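Local coordinates for protein VESB protease (Vibrio cholerae, PDB 4LK4) that probably cleaves proteins outside the cell as a trypsin-like serine endopeptidase of the peptidase S1 family, at residues P134-G139 / E157-L162; I170-G175 / G226-Y231. The protein carries 1 engineered substitution. All blocks are in the same frame, centred on the assembly; numbering follows the deposited sequence.

Interaction 1: P134-G139 / E157-L162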
loop_
_atom_site.group_PDB
_atom_site.type_symbol
_atom_site.label_atom_id
_atom_site.label_comp_id
_atom_site.label_asym_id
_atom_site.label_seq_id
_atom_site.Cartn_x
_atom_site.Cartn_y
_atom_site.Cartn_z
ATOM N N PRO A 134 -21.185 12.326 -3.616
ATOM C CA PRO A 134 -21.485 10.904 -3.627
ATOM C C PRO A 134 -20.252 10.072 -3.971
ATOM O O PRO A 134 -19.557 10.391 -4.934
ATOM C CB PRO A 134 -22.540 10.789 -4.748
ATOM C CG PRO A 134 -23.135 12.163 -4.849
ATOM C CD PRO A 134 -21.982 13.065 -4.624
ATOM N N LEU A 135 -19.987 9.019 -3.200
ATOM C CA LEU A 135 -18.889 8.126 -3.484
ATOM C C LEU A 135 -19.397 6.700 -3.480
ATOM O O LEU A 135 -20.422 6.405 -2.873
ATOM C CB LEU A 135 -17.794 8.280 -2.416
ATOM C CG LEU A 135 -17.369 9.718 -2.091
ATOM C CD1 LEU A 135 -16.433 9.699 -0.892
ATOM C CD2 LEU A 135 -16.678 10.366 -3.265
ATOM N N THR A 136 -18.646 5.811 -4.134
ATOM C CA THR A 136 -18.961 4.407 -4.177
ATOM C C THR A 136 -17.771 3.546 -3.748
ATOM O O THR A 136 -16.694 3.685 -4.293
ATOM C CB THR A 136 -19.387 4.001 -5.596
ATOM O OG1 THR A 136 -20.414 4.886 -6.072
ATOM C CG2 THR A 136 -19.916 2.572 -5.601
ATOM N N VAL A 137 -18.031 2.635 -2.806
ATOM C CA VAL A 137 -17.089 1.698 -2.243
ATOM C C VAL A 137 -17.341 0.332 -2.822
ATOM O O VAL A 137 -18.480 -0.034 -3.070
ATOM C CB VAL A 137 -17.334 1.499 -0.737
ATOM C CG1 VAL A 137 -16.190 0.721 -0.129
ATOM C CG2 VAL A 137 -17.431 2.833 -0.031
ATOM N N ALA A 138 -16.305 -0.464 -2.994
ATOM C CA ALA A 138 -16.496 -1.793 -3.559
ATOM C C ALA A 138 -15.640 -2.808 -2.831
ATOM O O ALA A 138 -14.524 -2.517 -2.423
ATOM C CB ALA A 138 -16.190 -1.801 -5.047
ATOM N N GLY A 139 -16.189 -3.999 -2.651
ATOM C CA GLY A 139 -15.457 -5.080 -2.039
ATOM C C GLY A 139 -16.385 -6.184 -1.612
ATOM O O GLY A 139 -17.607 -6.084 -1.800
ATOM N N GLU A 157 -21.024 -3.504 -3.979
ATOM C CA GLU A 157 -20.788 -2.077 -3.992
ATOM C C GLU A 157 -21.837 -1.380 -3.138
ATOM O O GLU A 157 -22.863 -1.956 -2.836
ATOM C CB GLU A 157 -20.750 -1.526 -5.422
ATOM C CG GLU A 157 -21.907 -1.935 -6.324
ATOM C CD GLU A 157 -21.927 -1.203 -7.660
ATOM O OE1 GLU A 157 -21.192 -0.207 -7.788
ATOM O OE2 GLU A 157 -22.669 -1.597 -8.590
ATOM N N VAL A 158 -21.554 -0.161 -2.707
ATOM C CA VAL A 158 -22.522 0.648 -1.984
ATOM C C VAL A 158 -22.150 2.125 -2.079
ATOM O O VAL A 158 -20.969 2.490 -2.192
ATOM C CB VAL A 158 -22.608 0.214 -0.512
ATOM C CG1 VAL A 158 -21.289 0.453 0.203
ATOM C CG2 VAL A 158 -23.768 0.898 0.217
ATOM N N ASP A 159 -23.145 2.986 -2.042
ATOM C CA ASP A 159 -22.871 4.405 -2.044
ATOM C C ASP A 159 -22.756 4.935 -0.628
ATOM O O ASP A 159 -23.412 4.457 0.286
ATOM C CB ASP A 159 -23.914 5.163 -2.844
ATOM C CG ASP A 159 -23.663 5.077 -4.357
ATOM O OD1 ASP A 159 -22.525 4.727 -4.775
ATOM O OD2 ASP A 159 -24.589 5.396 -5.135
ATOM N N VAL A 160 -21.873 5.914 -0.478
ATOM C CA VAL A 160 -21.645 6.591 0.769
ATOM C C VAL A 160 -21.450 8.051 0.441
ATOM O O VAL A 160 -21.041 8.382 -0.661
ATOM C CB VAL A 160 -20.378 6.049 1.469
ATOM C CG1 VAL A 160 -20.554 4.593 1.830
ATOM C CG2 VAL A 160 -19.155 6.193 0.593
ATOM N N ASP A 161 -21.720 8.915 1.407
ATOM C CA ASP A 161 -21.515 10.377 1.253
ATOM C C ASP A 161 -20.265 10.888 1.971
ATOM O O ASP A 161 -20.010 10.524 3.123
ATOM C CB ASP A 161 -22.711 11.135 1.822
ATOM C CG ASP A 161 -23.927 11.086 0.923
ATOM O OD1 ASP A 161 -23.854 10.506 -0.189
ATOM O OD2 ASP A 161 -24.973 11.644 1.333
ATOM N N LEU A 162 -19.519 11.777 1.324
ATOM C CA LEU A 162 -18.378 12.440 1.971
ATOM C C LEU A 162 -18.860 13.252 3.173
ATOM O O LEU A 162 -19.854 13.923 3.077
ATOM C CB LEU A 162 -17.648 13.338 0.978
ATOM C CG LEU A 162 -16.292 13.942 1.373
ATOM C CD1 LEU A 162 -15.265 12.918 1.857
ATOM C CD2 LEU A 162 -15.748 14.734 0.188
#
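Strands 134-139 and 157-162 run antiparallel, their short axes 4.6 Å apart at 141°, with Leu-135/Val-160 and Val-137/Val-158 as hydrogen-bonded pairs and Thr-136/Asp-159 and Ala-138/Glu-157 as non-hydrogen-bonded pairs. They are neighbours in the second β-barrel of the trypsin-type double-barrel fold. Each hydrogen-bonded pair exchanges two backbone bonds; that from Leu-135 N to Val-160 O is 2.8 Å. Alongside these bonds, CA hydrogens of Thr-136, Glu-157 and Asp-159 lie against the carbonyl oxygens of Val-158, Val-137 and Leu-135.

The face bearing Leu-135, Val-137, Val-158 and Val-160 is apolar. With Val-160 CG1 anti to the carbonyl carbon (chi1 -63°), CG2 is left between the backbone N and that carbon, meeting two residues of the other strand. It lies 3.9 Å from Leu-135 CB and 3.8 Å from Val-137 CG2, the two valines crossing at about a right angle. Ile-203, on the next strand of the same sheet (202-205), touches Leu-135, Val-137 and Val-160 and continues the apolar surface.

The opposite face, with Thr-136, Glu-157, Asp-159 and Asp-161 beside Pro-134 and Ala-138, is mostly polar. Asp-159 OD2 takes the backbone N of Ile-11 and a salt bridge from Lys-206. Asp-161 OD2 forms a salt bridge with Arg-10. Arg-10 and Ile-11 flank the bond at which trypsin-like zymogens are usually cut, so this face holds what appears to be an uncleaved N-terminal segment. Asp-159 OD1 accepts the hydroxyl OG1 of Thr-136 in a hydrogen bond modelled at 2.5 Å, unusually short and doubtful at this resolution.

Interaction 2: I170-G175 / G226-Y231; sequences IVMQHG and GTYGVY
The carbonyl oxygen of Met-172, at the end of helix 165-172, accepts a 2.9 Å hydrogen bond from His-174 ND1, while the Met-172 side chain reaches across to Thr-227, Tyr-228 and Val-230. The bond is nearly straight at the hydrogen (167°) and lies in the imidazole plane, bracing the turn in which Gln-173 leaves helical geometry with positive phi. The His-174 ring also meets Trp-217 edge-to-face.

Across the contact Met-172 is bent at both chi2 and chi3, and the fold brings its thioether alongside the backbone of Tyr-228. SD receives a weak hydrogen bond from Tyr-228 N at 3.6 Å, and the methyl CE sits 3.4 Å from Tyr-228 O. Its CG, higher up the chain, packs on Val-230 CG2 at 4.1 Å, the two side chains sliding past each other in opposite directions. Val-171, one helical residue earlier, approaches the tyrosine ring obliquely, its CG2 lying 3.4 Å from Tyr-228 CE2.

The contact thus joins the end of the intermediate helix of the trypsin fold to the loop 226-228 and the start of strand 229-233, which in this family helps wall the substrate pocket. Cys-186 of strand 184-189, disulfide-bonded to Cys-168, touches both Met-172 and Tyr-228. Apart from the feeble N-H to sulfur bond, dispersion carries the contact, which suggests that shape fit, more than charge, sets how the helix end sits there.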
loop_
_atom_site.group_PDB
_atom_site.type_symbol
_atom_site.label_atom_id
_atom_site.label_comp_id
_atom_site.label_asym_id
_atom_site.label_seq_id
_atom_site.Cartn_x
_atom_site.Cartn_y
_atom_site.Cartn_z
ATOM N N ILE A 170 -14.028 14.781 14.991
ATOM C CA ILE A 170 -14.721 14.756 16.252
ATOM C C ILE A 170 -15.336 13.380 16.513
ATOM O O ILE A 170 -15.254 12.858 17.640
ATOM C CB ILE A 170 -15.778 15.873 16.294
ATOM C CG1 ILE A 170 -15.060 17.210 16.540
ATOM C CG2 ILE A 170 -16.848 15.597 17.354
ATOM C CD1 ILE A 170 -15.855 18.420 16.088
ATOM N N VAL A 171 -15.944 12.796 15.480
ATOM C CA VAL A 171 -16.685 11.557 15.658
ATOM C C VAL A 171 -15.729 10.381 15.784
ATOM O O VAL A 171 -15.879 9.551 16.682
ATOM C CB VAL A 171 -17.668 11.326 14.499
ATOM C CG1 VAL A 171 -18.375 9.987 14.656
ATOM C CG2 VAL A 171 -18.691 12.460 14.452
ATOM N N MET A 172 -14.733 10.334 14.900
ATOM C CA MET A 172 -13.863 9.169 14.783
ATOM C C MET A 172 -12.526 9.275 15.539
ATOM O O MET A 172 -12.020 8.270 16.032
ATOM C CB MET A 172 -13.649 8.859 13.303
ATOM C CG MET A 172 -14.943 8.494 12.555
ATOM S SD MET A 172 -15.922 7.218 13.379
ATOM C CE MET A 172 -14.933 5.770 13.120
ATOM N N GLN A 173 -11.975 10.484 15.640
ATOM C CA GLN A 173 -10.789 10.744 16.422
ATOM C C GLN A 173 -9.580 9.915 15.940
ATOM O O GLN A 173 -9.159 10.078 14.808
ATOM C CB GLN A 173 -11.112 10.534 17.899
ATOM C CG GLN A 173 -12.355 11.285 18.355
ATOM C CD GLN A 173 -12.335 11.608 19.835
ATOM O OE1 GLN A 173 -11.394 12.242 20.333
ATOM N NE2 GLN A 173 -13.360 11.158 20.557
ATOM N N HIS A 174 -9.015 9.050 16.780
ATOM C CA HIS A 174 -7.869 8.222 16.414
ATOM C C HIS A 174 -6.887 8.929 15.465
ATOM O O HIS A 174 -6.459 8.394 14.425
ATOM C CB HIS A 174 -8.357 6.862 15.916
ATOM C CG HIS A 174 -9.055 6.070 16.980
ATOM N ND1 HIS A 174 -10.326 6.372 17.421
ATOM C CD2 HIS A 174 -8.634 5.033 17.744
ATOM C CE1 HIS A 174 -10.669 5.542 18.390
ATOM N NE2 HIS A 174 -9.658 4.722 18.609
ATOM N N GLY A 175 -6.548 10.159 15.858
ATOM C CA GLY A 175 -5.500 10.945 15.205
ATOM C C GLY A 175 -5.857 11.499 13.838
ATOM O O GLY A 175 -4.965 11.889 13.082
ATOM N N GLY A 226 -23.460 4.585 15.181
ATOM C CA GLY A 226 -23.155 6.011 15.204
ATOM C C GLY A 226 -21.712 6.353 14.862
ATOM O O GLY A 226 -21.086 7.158 15.538
ATOM N N THR A 227 -21.194 5.739 13.800
ATOM C CA THR A 227 -19.842 6.001 13.280
ATOM C C THR A 227 -19.821 6.135 11.723
ATOM O O THR A 227 -20.745 5.692 11.004
ATOM C CB THR A 227 -18.884 4.844 13.635
ATOM O OG1 THR A 227 -19.315 3.650 12.949
ATOM C CG2 THR A 227 -18.818 4.582 15.192
ATOM N N TYR A 228 -18.748 6.745 11.241
ATOM C CA TYR A 228 -18.425 6.829 9.838
ATOM C C TYR A 228 -17.390 5.767 9.471
ATOM O O TYR A 228 -16.756 5.182 10.342
ATOM C CB TYR A 228 -17.772 8.191 9.550
ATOM C CG TYR A 228 -18.550 9.387 10.038
ATOM C CD1 TYR A 228 -19.922 9.501 9.790
ATOM C CD2 TYR A 228 -17.909 10.424 10.691
ATOM C CE1 TYR A 228 -20.637 10.601 10.224
ATOM C CE2 TYR A 228 -18.613 11.528 11.140
ATOM C CZ TYR A 228 -19.978 11.617 10.898
ATOM O OH TYR A 228 -20.678 12.717 11.341
ATOM N N GLY A 229 -17.190 5.559 8.176
ATOM C CA GLY A 229 -16.095 4.756 7.675
ATOM C C GLY A 229 -14.946 5.701 7.406
ATOM O O GLY A 229 -15.159 6.847 6.997
ATOM N N VAL A 230 -13.721 5.212 7.645
ATOM C CA VAL A 230 -12.530 6.006 7.466
ATOM C C VAL A 230 -11.712 5.453 6.310
ATOM O O VAL A 230 -11.458 4.254 6.235
ATOM C CB VAL A 230 -11.730 5.989 8.749
ATOM C CG1 VAL A 230 -10.424 6.718 8.562
ATOM C CG2 VAL A 230 -12.552 6.611 9.863
ATOM N N TYR A 231 -11.285 6.345 5.426
ATOM C CA TYR A 231 -10.681 5.969 4.151
ATOM C C TYR A 231 -9.368 6.703 3.986
ATOM O O TYR A 231 -9.292 7.915 4.196
ATOM C CB TYR A 231 -11.621 6.331 2.997
ATOM C CG TYR A 231 -12.972 5.672 3.106
ATOM C CD1 TYR A 231 -13.982 6.225 3.878
ATOM C CD2 TYR A 231 -13.225 4.477 2.458
ATOM C CE1 TYR A 231 -15.194 5.591 4.018
ATOM C CE2 TYR A 231 -14.435 3.845 2.563
ATOM C CZ TYR A 231 -15.414 4.397 3.345
ATOM O OH TYR A 231 -16.614 3.740 3.396
#

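Both contacts involve the second barrel, interaction 2 through the helix packed against it, and strand 156-162 leads directly into helix 165-172, but they differ in depth and chemistry. Interaction 1 is buried and joins adjacent strands by regular backbone hydrogen bonds, with one apolar face and one face rich in acidic side chains. Interaction 2 is partly exposed and smaller, 271 Å² against 498 Å², and sets a helix end against a loop and the start of a strand by side-chain packing, with no backbone-to-backbone bond between its segments. The centres of interactions 1 and 2 lie about 16 Å apart, and both reach the same sheet. They meet where Val-137 CG2 packs 3.6 Å from Tyr-231 OH.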